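Local coordinates for protein acyl-CoA hydrolase (Bacillus halodurans, PDB 1VPM) that binds coenzyme A and probably hydrolyses long-chain fatty acyl-CoA thioesters, at residues Ala48-Ile53 against Val104-Asn109; Ile53-Ala58 against Ser64-Ala69; Gly90-Thr93 against Ser99-Val102; Phe123-Ala128 against Glu160-Arg165. One frame throughout, in Å; residues are numbered along the deposited sequence. Where two conformers were deposited one is given.

Contact 1. Residues Ala48-Ile53 against Val104-Asn109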
# COMPACT_ATOMS: atom_id res chain seq x y z
N ALA A 48 14.09 -2.36 2.82
CA ALA A 48 13.38 -1.65 1.74
C ALA A 48 13.73 -0.15 1.83
O ALA A 48 14.05 0.52 0.81
CB ALA A 48 11.84 -1.82 1.82
N TYR A 49 13.67 0.37 3.04
CA TYR A 49 13.98 1.80 3.27
C TYR A 49 15.43 2.15 3.01
O TYR A 49 15.73 3.22 2.44
CB TYR A 49 13.61 2.23 4.67
CG TYR A 49 12.17 2.14 5.03
CD1 TYR A 49 11.17 2.31 4.10
CD2 TYR A 49 11.82 2.01 6.38
CE1 TYR A 49 9.84 2.27 4.49
CE2 TYR A 49 10.51 2.02 6.77
CZ TYR A 49 9.54 2.11 5.82
OH TYR A 49 8.23 2.11 6.21
N ILE A 50 16.35 1.24 3.34
CA ILE A 50 17.77 1.41 3.07
C ILE A 50 18.04 1.52 1.55
O ILE A 50 18.74 2.41 1.10
CB ILE A 50 18.58 0.24 3.68
CG1 ILE A 50 18.71 0.37 5.19
CG2 ILE A 50 20.00 0.12 3.07
CD1 ILE A 50 19.16 -0.86 5.84
N ASP A 51 17.44 0.63 0.77
CA ASP A 51 17.62 0.69 -0.69
C ASP A 51 16.97 1.94 -1.26
O ASP A 51 17.51 2.54 -2.17
CB ASP A 51 17.01 -0.51 -1.36
CG ASP A 51 17.35 -0.58 -2.83
OD1 ASP A 51 18.55 -0.93 -3.07
OD2 ASP A 51 16.46 -0.33 -3.70
N GLU A 52 15.83 2.37 -0.73
CA GLU A 52 15.13 3.56 -1.22
C GLU A 52 16.03 4.76 -1.08
O GLU A 52 16.17 5.57 -2.02
CB GLU A 52 13.82 3.78 -0.42
CG GLU A 52 12.93 4.84 -0.94
CD GLU A 52 11.67 5.03 -0.09
OE1 GLU A 52 11.12 4.03 0.44
OE2 GLU A 52 11.27 6.20 0.03
N ILE A 53 16.64 4.90 0.09
CA ILE A 53 17.48 6.08 0.34
C ILE A 53 18.76 5.94 -0.49
O ILE A 53 19.30 6.91 -0.99
CB ILE A 53 17.72 6.36 1.82
CG1 ILE A 53 18.25 7.79 2.02
CG2 ILE A 53 18.55 5.42 2.46
CD1 ILE A 53 18.21 8.27 3.42
N VAL A 104 24.77 3.82 4.19
CA VAL A 104 23.53 4.16 4.83
C VAL A 104 23.61 3.84 6.32
O VAL A 104 23.95 2.76 6.69
CB VAL A 104 22.33 3.42 4.18
CG1 VAL A 104 21.04 3.81 4.86
CG2 VAL A 104 22.21 3.75 2.69
N ARG A 105 23.14 4.78 7.15
CA ARG A 105 22.96 4.57 8.60
C ARG A 105 21.50 4.74 8.94
O ARG A 105 20.79 5.64 8.42
CB ARG A 105 23.84 5.48 9.44
CG ARG A 105 23.94 6.93 9.06
CD ARG A 105 24.74 7.70 10.16
NE ARG A 105 25.28 8.95 9.64
CZ ARG A 105 26.58 9.23 9.57
NH1 ARG A 105 27.51 8.35 9.94
NH2 ARG A 105 26.97 10.39 9.08
N VAL A 106 21.04 3.89 9.84
CA VAL A 106 19.65 3.88 10.28
C VAL A 106 19.62 3.96 11.83
O VAL A 106 20.31 3.23 12.53
CB VAL A 106 18.92 2.60 9.83
CG1 VAL A 106 17.49 2.65 10.28
CG2 VAL A 106 19.06 2.37 8.31
N HIS A 107 18.82 4.90 12.35
CA HIS A 107 18.57 5.05 13.80
C HIS A 107 17.07 4.97 14.03
O HIS A 107 16.28 5.28 13.13
CB HIS A 107 19.02 6.43 14.33
CG HIS A 107 20.50 6.57 14.40
ND1 HIS A 107 21.28 6.83 13.29
CD2 HIS A 107 21.34 6.49 15.46
CE1 HIS A 107 22.55 6.90 13.68
NE2 HIS A 107 22.61 6.71 14.99
N SER A 108 16.71 4.52 15.23
CA SER A 108 15.33 4.65 15.70
C SER A 108 15.25 5.84 16.63
O SER A 108 16.18 6.08 17.40
CB SER A 108 14.85 3.40 16.43
OG SER A 108 15.76 3.08 17.48
N ASN A 109 14.16 6.55 16.56
CA ASN A 109 13.84 7.59 17.50
C ASN A 109 12.62 7.15 18.32
O ASN A 109 11.54 6.99 17.79
CB ASN A 109 13.59 8.88 16.77
CG ASN A 109 13.84 10.06 17.64
OD1 ASN A 109 13.56 10.04 18.85
ND2 ASN A 109 14.41 11.11 17.05

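Contact 2. Residues Ile53-Ala58 against Ser64-Ala69. With COA (coenzyme A), chain D.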
# COMPACT_ATOMS: atom_id res chain seq x y z
N ILE A 53 16.64 4.90 0.09
CA ILE A 53 17.48 6.08 0.34
C ILE A 53 18.76 5.94 -0.49
O ILE A 53 19.30 6.91 -0.99
CB ILE A 53 17.72 6.36 1.82
CG1 ILE A 53 18.25 7.79 2.02
CG2 ILE A 53 18.55 5.42 2.46
CD1 ILE A 53 18.21 8.27 3.42
N ALA A 54 19.25 4.74 -0.67
CA ALA A 54 20.44 4.56 -1.49
C ALA A 54 20.23 4.93 -2.94
O ALA A 54 21.13 5.49 -3.57
CB ALA A 54 20.98 3.16 -1.35
N ALA A 55 19.09 4.56 -3.48
CA ALA A 55 18.69 4.89 -4.85
C ALA A 55 18.61 6.40 -5.00
O ALA A 55 19.11 6.95 -5.98
CB ALA A 55 17.38 4.28 -5.19
N LEU A 56 17.95 7.08 -4.05
CA LEU A 56 17.88 8.53 -4.10
C LEU A 56 19.25 9.19 -4.08
O LEU A 56 19.53 10.10 -4.89
CB LEU A 56 16.99 9.08 -2.97
CG LEU A 56 15.47 8.93 -3.10
CD1 LEU A 56 14.83 9.09 -1.76
CD2 LEU A 56 14.92 9.96 -4.10
N THR A 57 20.08 8.73 -3.18
CA THR A 57 21.45 9.20 -3.06
C THR A 57 22.25 9.06 -4.36
O THR A 57 22.93 10.00 -4.84
CB THR A 57 22.10 8.48 -1.89
OG1 THR A 57 21.33 8.76 -0.68
CG2 THR A 57 23.55 8.91 -1.70
N ALA A 58 22.18 7.87 -4.95
CA ALA A 58 22.94 7.56 -6.14
C ALA A 58 22.39 8.34 -7.34
O ALA A 58 23.13 8.83 -8.17
CB ALA A 58 22.88 6.05 -6.39
N SER A 64 20.97 10.23 -12.92
CA SER A 64 20.67 9.10 -13.79
C SER A 64 19.72 8.18 -13.09
O SER A 64 19.69 8.13 -11.87
CB SER A 64 21.93 8.26 -14.11
OG SER A 64 22.92 9.03 -14.76
N ALA A 65 19.00 7.37 -13.86
CA ALA A 65 18.43 6.16 -13.28
C ALA A 65 19.55 5.29 -12.70
O ALA A 65 20.69 5.34 -13.16
CB ALA A 65 17.68 5.37 -14.34
N VAL A 66 19.21 4.50 -11.69
CA VAL A 66 20.17 3.60 -11.07
C VAL A 66 19.54 2.24 -10.80
O VAL A 66 18.32 2.11 -10.76
CB VAL A 66 20.77 4.20 -9.79
CG1 VAL A 66 21.40 5.50 -10.06
CG2 VAL A 66 19.67 4.37 -8.70
N VAL A 67 20.38 1.23 -10.63
CA VAL A 67 19.91 -0.08 -10.20
C VAL A 67 20.83 -0.53 -9.07
O VAL A 67 21.98 -0.09 -8.99
CB VAL A 67 19.95 -1.15 -11.31
CG1 VAL A 67 18.99 -0.77 -12.44
CG2 VAL A 67 21.33 -1.37 -11.86
N THR A 68 20.30 -1.38 -8.19
CA THR A 68 21.08 -1.89 -7.08
C THR A 68 21.85 -3.13 -7.53
O THR A 68 21.25 -4.12 -7.92
CB THR A 68 20.20 -2.25 -5.92
OG1 THR A 68 19.44 -1.09 -5.54
CG2 THR A 68 21.06 -2.75 -4.72
N ALA A 69 23.16 -3.05 -7.56
CA ALA A 69 23.96 -4.22 -7.90
C ALA A 69 24.11 -5.22 -6.77
O ALA A 69 24.10 -6.45 -6.98
CB ALA A 69 25.35 -3.78 -8.33
N1A COA D . 28.44 -6.03 -6.33
C2A COA D . 29.16 -4.88 -6.42
N3A COA D . 29.45 -4.35 -7.68
C4A COA D . 29.01 -4.97 -8.81
C5A COA D . 28.27 -6.17 -8.72
C6A COA D . 27.98 -6.71 -7.47
N6A COA D . 27.41 -7.93 -7.39
N7A COA D . 27.98 -6.58 -10.00
C8A COA D . 28.51 -5.67 -10.87
N9A COA D . 29.15 -4.69 -10.15
C1B COA D . 29.67 -3.45 -10.68
C2B COA D . 30.87 -3.73 -11.56
O2B COA D . 32.02 -3.96 -10.78
C3B COA D . 30.93 -2.46 -12.38
O3B COA D . 31.74 -1.55 -11.65
P3B COA D . 32.59 -0.37 -12.31
O7A COA D . 33.96 -0.87 -12.55
O8A COA D . 32.70 0.82 -11.45
O9A COA D . 31.84 0.07 -13.54
C4B COA D . 29.45 -2.06 -12.50
O4B COA D . 28.75 -2.90 -11.59
C5B COA D . 28.85 -2.29 -13.89
O5B COA D . 29.02 -3.67 -14.22
P1A COA D . 29.61 -4.20 -15.66
O1A COA D . 30.48 -5.41 -15.41
O2A COA D . 30.30 -3.09 -16.43
O3A COA D . 28.32 -4.58 -16.54
P2A COA D . 27.16 -5.66 -16.20
O4A COA D . 27.79 -6.93 -15.65
O5A COA D . 26.34 -5.82 -17.47
O6A COA D . 26.20 -4.97 -15.09
CBP COA D . 24.83 -5.20 -13.14
CCP COA D . 26.24 -5.34 -13.72
CDP COA D . 24.90 -5.12 -11.61
CEP COA D . 24.25 -3.88 -13.69
CAP COA D . 23.97 -6.42 -13.59
OAP COA D . 24.49 -7.69 -13.22
C9P COA D . 22.55 -6.26 -13.11
O9P COA D . 21.71 -5.42 -13.88
N8P COA D . 22.11 -6.85 -11.99
C7P COA D . 20.73 -6.62 -11.62
C6P COA D . 20.55 -5.25 -10.95
C5P COA D . 19.12 -5.06 -10.49
O5P COA D . 18.22 -5.00 -11.36
N4P COA D . 18.88 -4.98 -9.18
C3P COA D . 17.56 -4.74 -8.67
C2P COA D . 16.77 -5.94 -8.15
S1P COA D . 16.75 -7.53 -9.08

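Contact 3. Residues Gly90-Thr93 against Ser99-Val102. With COA (coenzyme A), chain D.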
# COMPACT_ATOMS: atom_id res chain seq x y z
N GLY A 90 21.98 8.58 3.92
CA GLY A 90 22.80 7.95 2.92
C GLY A 90 23.71 8.97 2.24
O GLY A 90 23.33 10.15 2.11
N PHE A 91 24.88 8.51 1.85
CA PHE A 91 25.74 9.27 0.95
C PHE A 91 26.71 8.39 0.20
O PHE A 91 27.06 7.30 0.64
CB PHE A 91 26.47 10.38 1.70
CG PHE A 91 27.14 9.96 2.96
CD1 PHE A 91 26.47 10.01 4.17
CD2 PHE A 91 28.47 9.60 2.95
CE1 PHE A 91 27.13 9.68 5.34
CE2 PHE A 91 29.13 9.27 4.12
CZ PHE A 91 28.45 9.34 5.31
N VAL A 92 27.10 8.88 -0.97
CA VAL A 92 28.08 8.21 -1.81
C VAL A 92 29.42 8.39 -1.14
O VAL A 92 29.82 9.51 -0.83
CB VAL A 92 28.09 8.79 -3.26
CG1 VAL A 92 29.21 8.20 -4.06
CG2 VAL A 92 26.80 8.53 -3.93
N THR A 93 30.16 7.28 -0.98
CA THR A 93 31.43 7.28 -0.29
C THR A 93 32.59 7.10 -1.24
O THR A 93 33.70 7.51 -0.91
CB THR A 93 31.53 6.13 0.72
OG1 THR A 93 31.15 4.91 0.10
CG2 THR A 93 30.62 6.38 1.84
N SER A 99 29.83 2.60 -11.15
CA SER A 99 29.31 2.16 -9.85
C SER A 99 29.64 3.16 -8.75
O SER A 99 30.61 3.92 -8.84
CB SER A 99 29.84 0.75 -9.51
OG SER A 99 31.23 0.76 -9.25
N MSE A 100 28.77 3.18 -7.74
CA MSE A 100 28.91 4.03 -6.58
C MSE A 100 28.70 3.19 -5.34
O MSE A 100 27.74 2.42 -5.26
CB MSE A 100 27.83 5.07 -6.62
CG MSE A 100 27.96 6.05 -7.74
SE MSE A 100 26.26 7.00 -8.15
CE MSE A 100 25.30 5.63 -9.16
N GLU A 101 29.61 3.30 -4.39
CA GLU A 101 29.34 2.78 -3.07
C GLU A 101 28.51 3.82 -2.30
O GLU A 101 28.84 5.02 -2.28
CB GLU A 101 30.65 2.51 -2.30
CG GLU A 101 30.39 1.88 -0.96
CD GLU A 101 31.69 1.65 -0.17
OE1 GLU A 101 32.37 2.66 0.17
OE2 GLU A 101 32.03 0.47 0.03
N VAL A 102 27.43 3.34 -1.71
CA VAL A 102 26.55 4.16 -0.89
C VAL A 102 26.56 3.60 0.55
O VAL A 102 26.37 2.40 0.78
CB VAL A 102 25.13 4.24 -1.45
CG1 VAL A 102 24.24 5.06 -0.53
CG2 VAL A 102 25.13 4.83 -2.86
N1A COA D . 28.44 -6.03 -6.33
C2A COA D . 29.16 -4.88 -6.42
N3A COA D . 29.45 -4.35 -7.68
C4A COA D . 29.01 -4.97 -8.81
C5A COA D . 28.27 -6.17 -8.72
C6A COA D . 27.98 -6.71 -7.47
N6A COA D . 27.41 -7.93 -7.39
N7A COA D . 27.98 -6.58 -10.00
C8A COA D . 28.51 -5.67 -10.87
N9A COA D . 29.15 -4.69 -10.15
C1B COA D . 29.67 -3.45 -10.68
C2B COA D . 30.87 -3.73 -11.56
O2B COA D . 32.02 -3.96 -10.78
C3B COA D . 30.93 -2.46 -12.38
O3B COA D . 31.74 -1.55 -11.65
P3B COA D . 32.59 -0.37 -12.31
O7A COA D . 33.96 -0.87 -12.55
O8A COA D . 32.70 0.82 -11.45
O9A COA D . 31.84 0.07 -13.54
C4B COA D . 29.45 -2.06 -12.50
O4B COA D . 28.75 -2.90 -11.59
C5B COA D . 28.85 -2.29 -13.89
O5B COA D . 29.02 -3.67 -14.22
P1A COA D . 29.61 -4.20 -15.66
O1A COA D . 30.48 -5.41 -15.41
O2A COA D . 30.30 -3.09 -16.43
O3A COA D . 28.32 -4.58 -16.54
P2A COA D . 27.16 -5.66 -16.20
O4A COA D . 27.79 -6.93 -15.65
O5A COA D . 26.34 -5.82 -17.47
O6A COA D . 26.20 -4.97 -15.09
CBP COA D . 24.83 -5.20 -13.14
CCP COA D . 26.24 -5.34 -13.72
CDP COA D . 24.90 -5.12 -11.61
CEP COA D . 24.25 -3.88 -13.69
CAP COA D . 23.97 -6.42 -13.59
OAP COA D . 24.49 -7.69 -13.22
C9P COA D . 22.55 -6.26 -13.11
O9P COA D . 21.71 -5.42 -13.88
N8P COA D . 22.11 -6.85 -11.99
C7P COA D . 20.73 -6.62 -11.62
C6P COA D . 20.55 -5.25 -10.95
C5P COA D . 19.12 -5.06 -10.49
O5P COA D . 18.22 -5.00 -11.36
N4P COA D . 18.88 -4.98 -9.18
C3P COA D . 17.56 -4.74 -8.67
C2P COA D . 16.77 -5.94 -8.15
S1P COA D . 16.75 -7.53 -9.08

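Contact 4. Residues Phe123-Ala128 against Glu160-Arg165. With COA (coenzyme A), chain D.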
# COMPACT_ATOMS: atom_id res chain seq x y z
N PHE A 123 26.58 -0.82 3.53
CA PHE A 123 27.05 -0.33 2.21
C PHE A 123 26.33 -1.05 1.08
O PHE A 123 26.04 -2.26 1.17
CB PHE A 123 28.52 -0.64 2.02
CG PHE A 123 29.43 0.08 2.98
CD1 PHE A 123 29.78 1.41 2.76
CD2 PHE A 123 30.01 -0.59 4.03
CE1 PHE A 123 30.66 2.08 3.64
CE2 PHE A 123 30.85 0.07 4.88
CZ PHE A 123 31.18 1.41 4.68
N LEU A 124 25.92 -0.27 0.07
CA LEU A 124 25.39 -0.80 -1.13
C LEU A 124 26.21 -0.39 -2.34
O LEU A 124 26.97 0.59 -2.31
CB LEU A 124 23.97 -0.28 -1.32
CG LEU A 124 22.92 -0.67 -0.29
CD1 LEU A 124 22.97 0.29 0.88
CD2 LEU A 124 21.48 -0.66 -0.89
N THR A 125 26.05 -1.15 -3.40
CA THR A 125 26.68 -0.80 -4.67
C THR A 125 25.55 -0.49 -5.65
O THR A 125 24.75 -1.40 -6.03
CB THR A 125 27.58 -1.91 -5.20
OG1 THR A 125 28.68 -2.15 -4.29
CG2 THR A 125 28.18 -1.49 -6.54
N MSE A 126 25.53 0.76 -6.12
CA MSE A 126 24.54 1.23 -7.06
C MSE A 126 25.21 1.47 -8.40
O MSE A 126 26.33 1.92 -8.42
CB MSE A 126 23.94 2.56 -6.56
CG MSE A 126 23.41 2.57 -5.13
SE MSE A 126 22.02 1.13 -4.84
CE MSE A 126 20.74 1.87 -6.02
N VAL A 127 24.51 1.19 -9.49
CA VAL A 127 25.05 1.35 -10.84
C VAL A 127 24.17 2.30 -11.58
O VAL A 127 22.99 2.10 -11.63
CB VAL A 127 25.19 -0.01 -11.57
CG1 VAL A 127 25.67 0.20 -12.98
CG2 VAL A 127 26.19 -0.87 -10.82
N ALA A 128 24.75 3.36 -12.14
CA ALA A 128 24.00 4.30 -12.99
C ALA A 128 23.76 3.66 -14.33
O ALA A 128 24.67 3.01 -14.86
CB ALA A 128 24.82 5.58 -13.18
N GLU A 160 37.22 -4.90 -3.35
CA GLU A 160 37.95 -6.14 -3.56
C GLU A 160 37.24 -7.32 -2.91
O GLU A 160 37.16 -8.41 -3.51
CB GLU A 160 39.40 -6.01 -3.04
CG GLU A 160 40.31 -7.16 -3.40
CD GLU A 160 40.38 -7.44 -4.91
OE1 GLU A 160 40.24 -6.50 -5.73
OE2 GLU A 160 40.57 -8.62 -5.27
N ASN A 161 36.70 -7.12 -1.70
CA ASN A 161 35.90 -8.15 -1.03
C ASN A 161 34.63 -8.53 -1.80
O ASN A 161 34.26 -9.70 -1.80
CB ASN A 161 35.58 -7.76 0.41
CG ASN A 161 36.82 -7.76 1.29
OD1 ASN A 161 37.90 -8.13 0.85
ND2 ASN A 161 36.66 -7.32 2.54
N ARG A 162 33.97 -7.57 -2.43
CA ARG A 162 32.78 -7.88 -3.21
C ARG A 162 33.15 -8.70 -4.45
O ARG A 162 32.41 -9.61 -4.82
CB ARG A 162 32.06 -6.60 -3.63
CG ARG A 162 31.56 -5.78 -2.44
CD ARG A 162 30.89 -4.52 -2.84
NE ARG A 162 30.66 -3.78 -1.60
CZ ARG A 162 31.19 -2.60 -1.30
NH1 ARG A 162 31.92 -1.91 -2.18
NH2 ARG A 162 30.93 -2.09 -0.12
N LYS A 163 34.28 -8.38 -5.07
CA LYS A 163 34.78 -9.20 -6.19
C LYS A 163 35.06 -10.65 -5.76
O LYS A 163 34.64 -11.60 -6.42
CB LYS A 163 36.04 -8.58 -6.81
CG LYS A 163 35.73 -7.34 -7.65
N LYS A 164 35.75 -10.80 -4.63
CA LYS A 164 36.08 -12.12 -4.12
C LYS A 164 34.83 -12.96 -3.81
O LYS A 164 34.76 -14.14 -4.16
CB LYS A 164 36.98 -12.03 -2.88
CG LYS A 164 38.38 -11.49 -3.15
N ARG A 165 33.83 -12.37 -3.18
CA ARG A 165 32.70 -13.15 -2.67
C ARG A 165 31.80 -13.62 -3.80
O ARG A 165 31.06 -14.62 -3.65
CB ARG A 165 31.88 -12.34 -1.68
CG ARG A 165 30.88 -11.40 -2.33
CD ARG A 165 30.29 -10.53 -1.29
NE ARG A 165 29.35 -9.58 -1.88
CZ ARG A 165 29.08 -8.39 -1.32
NH1 ARG A 165 29.70 -8.00 -0.21
NH2 ARG A 165 28.21 -7.59 -1.87
N1A COA D . 28.44 -6.03 -6.33
C2A COA D . 29.16 -4.88 -6.42
N3A COA D . 29.45 -4.35 -7.68
C4A COA D . 29.01 -4.97 -8.81
C5A COA D . 28.27 -6.17 -8.72
C6A COA D . 27.98 -6.71 -7.47
N6A COA D . 27.41 -7.93 -7.39
N7A COA D . 27.98 -6.58 -10.00
C8A COA D . 28.51 -5.67 -10.87
N9A COA D . 29.15 -4.69 -10.15
C1B COA D . 29.67 -3.45 -10.68
C2B COA D . 30.87 -3.73 -11.56
O2B COA D . 32.02 -3.96 -10.78
C3B COA D . 30.93 -2.46 -12.38
O3B COA D . 31.74 -1.55 -11.65
P3B COA D . 32.59 -0.37 -12.31
O7A COA D . 33.96 -0.87 -12.55
O8A COA D . 32.70 0.82 -11.45
O9A COA D . 31.84 0.07 -13.54
C4B COA D . 29.45 -2.06 -12.50
O4B COA D . 28.75 -2.90 -11.59
C5B COA D . 28.85 -2.29 -13.89
O5B COA D . 29.02 -3.67 -14.22
P1A COA D . 29.61 -4.20 -15.66
O1A COA D . 30.48 -5.41 -15.41
O2A COA D . 30.30 -3.09 -16.43
O3A COA D . 28.32 -4.58 -16.54
P2A COA D . 27.16 -5.66 -16.20
O4A COA D . 27.79 -6.93 -15.65
O5A COA D . 26.34 -5.82 -17.47
O6A COA D . 26.20 -4.97 -15.09
CBP COA D . 24.83 -5.20 -13.14
CCP COA D . 26.24 -5.34 -13.72
CDP COA D . 24.90 -5.12 -11.61
CEP COA D . 24.25 -3.88 -13.69
CAP COA D . 23.97 -6.42 -13.59
OAP COA D . 24.49 -7.69 -13.22
C9P COA D . 22.55 -6.26 -13.11
O9P COA D . 21.71 -5.42 -13.88
N8P COA D . 22.11 -6.85 -11.99
C7P COA D . 20.73 -6.62 -11.62
C6P COA D . 20.55 -5.25 -10.95
C5P COA D . 19.12 -5.06 -10.49
O5P COA D . 18.22 -5.00 -11.36
N4P COA D . 18.88 -4.98 -9.18
C3P COA D . 17.56 -4.74 -8.67
C2P COA D . 16.77 -5.94 -8.15
S1P COA D . 16.75 -7.53 -9.08
O HOH W 1 31.17 -1.70 -5.02

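Contact 1. Residues Ala48-Ile53 against Val104-Asn109
Ile50 turns CG1 away from its own carbonyl carbon (chi1 -75°) and meets Val104 and Val106 with both branches. Val106 has CG1 anti to the backbone N (chi1 -179°), which leaves CG2 to face the helix. The closest pair is Ile50 CG1 and Val106 CG2, 3.7 Å apart, and the two side chains cross at about a right angle. Ile50 CD1 continues past the same methyl, at 4.1 Å from Val106 CG2. The other branch, Ile50 CG2, approaches CB of Val104 at 4.2 Å. One turn later Ile53 adds its short branch. Its CG2 packs against both methyls of Val104, with Ile53 CG2 to Val104 CG1 at 3.8 Å. Val104 is therefore held between two isoleucines of one helix face. Without the long branch of Ile50, as with an alanine here, a gap is likely to open beside Val106 CG2, and Val104 to lose one of its two isoleucine neighbours.

The helix axis passes 9.2 Å from the strand axis, at 135° between their N-to-C directions. This is the hotdog arrangement, with helix 43-62 wrapped by the antiparallel sheet. Leu88 of strand 85-95 touches both Ile53 and Val106, and Ser122 of strand 116-129 touches Ile50. No hydrogen bond joins the two segments. Only aliphatic side chains meet here, all of them buried, so helix and strand are held by shape and by exclusion of water.

Contact 2. Residues Ile53-Ala58 against Ser64-Ala69
Val66 meets Ala55 and Ala58, which lie one turn apart on the helix. Each methyl takes one alanine. Val66 CG1 lies 4.0 Å from Ala58 CB. Val66 CG2 lies 3.8 Å from the backbone O of Ala55 and 4.2 Å from its CB. With chi1 at -57°, CG2 sits between the backbone N and the carbonyl carbon of Val66, and CG1 is anti to that carbon. This spreads the two methyls along the helix. The small alanines let the strand come near, and the CA atoms of Ala55 and Val66 are 6.5 Å apart. Cutting Val66 back to a glycine would probably leave Ala55 and Ala58 without their strand partner and open a gap between helix and strand.

Within the helix, Ile53 O accepts two bonds from Thr57, from opposite faces of its plane. One comes from Thr57 N. The other comes from Thr57 OG1 at 2.8 Å, which stands above the carbonyl plane. Farther along the strand, Thr68 O accepts a bond from N4P of coenzyme A at 2.8 Å, bent to 139° at the hydrogen. This grips the pantetheine arm by main chain. Ala69 CB adds a contact of 3.6 Å to CDP of the ligand. The Thr68 hydroxyl is bonded to Asp51 of helix 43-62.

Strand 65-75 is an outermost strand of the sheet within this chain and pairs with strand 116-129. Met126 of that strand and Met100 of strand 99-109 also touch Val66 and Ala58, while Asn36 of a second subunit bonds Val66 O.

Contact 3. Residues Gly90-Thr93 against Ser99-Val102
Val92 and Val102 form an antiparallel non-hydrogen-bonded pair with CA atoms 4.4 Å apart, beside which Thr93 N gives a nearly straight bond to Glu101 O, 2.9 Å long with 166° at the hydrogen.

The two valines point to the same face of the sheet and meet through their CG2 methyls. Val92 CG1 reaches toward CB of Met100, a selenomethionine in this crystal. Two CA-H...O contacts cross between the strands: Val92 CA to Glu101 O at 3.3 Å and Val102 CA to Phe91 O at 3.5 Å. Thr93 and Glu101 add a polar pair. Thr93 OG1 donates to Glu101 OE1 at 2.6 Å, using the anti lone pair of that oxygen. Glu101 has CG anti to its backbone N (chi1 -176°) and runs extended, which carries the carboxylate across to the threonine hydroxyl. The same carboxylate takes salt bridges from Arg158 and Arg162 of helix 146-166. These bonds probably favour its charged form and restrain its rotation.

At the start of its strand, Ser99 OG donates to O8A of the 3'-phosphate of coenzyme A at 2.6 Å. Ser99 N adds a weak bond to the same oxygen, so hydroxyl and main chain both hold it.

The two segments run at 129° to each other and belong to the hairpin of strands 85-95 and 99-109. Val92, Met100 and Val102 pack on helix 43-62. Phe91, Thr93 and Glu101 touch helix 146-166, and strand 116-129 pairs beside Met100 and Val102.

Contact 4. Residues Phe123-Ala128 against Glu160-Arg165
Arg162 reaches from its helix toward Thr125 and Phe123, and its CB points at the strand. CG is anti to its carbonyl carbon (chi1 -62°) and lies over one face of the Arg165 guanidinium, 3.5 Å above the plane and offset toward the rim. The chain then runs extended to NE. CD meets Thr125 OG1 at 3.6 Å and stands 4.0 Å from C2A of the adenine of coenzyme A. NE follows at 3.7 Å from Thr125 OG1, which sits over one face of the guanidinium rather than bonding to it. NH1 gives a weak bond to a water, 2.9 Å away. That water also lies 2.6 Å from Thr125 OG1. NH2 touches Phe123 CB at 3.5 Å. Its polar partners are the carboxylates of Asp72 and Glu101, so two strands beside strand 116-129 hold the tip.

Thr125 also packs on coenzyme A. Its CG2 lies 3.3 Å from N3A of the adenine. Val127 CG2, farther along the strand, lies by O4B of the ribose. Asp72 also binds Arg165, whose NH2 has a second acid, Asp75 of the second subunit.

No direct hydrogen bond crosses between strand and helix. The ion pairs hold the guanidinium, and the water weakly bonded to NH1 links it to Thr125, while the aliphatic chain is left to line the adenine pocket. The acids on neighbouring strands probably offset the charge of this buried arginine.

Overall arrangement
All four contacts use one hotdog sheet, and three of them reach coenzyme A. Contacts 1 and 2 share Ile53 and follow helix 43-62 along the sheet, with centres 14 Å apart. Asp51 OD1 and Thr68 OG1, 2.6 Å apart, join them directly. Contact 3 lies about 9 Å from contact 2, centre to centre, and Thr57 of the helix packs on its strand 90-93. In contact 4 the C-terminal helix segment 160-165 packs on the sheet face away from helix 43-62. Glu101 OE2 meets Arg162 NH2 at 2.8 Å and ties it to contact 3. Contacts 2, 3 and 4 touch coenzyme A mainly at the pantetheine arm, the 3'-phosphate and the adenosine respectively, whereas contact 1 is core packing.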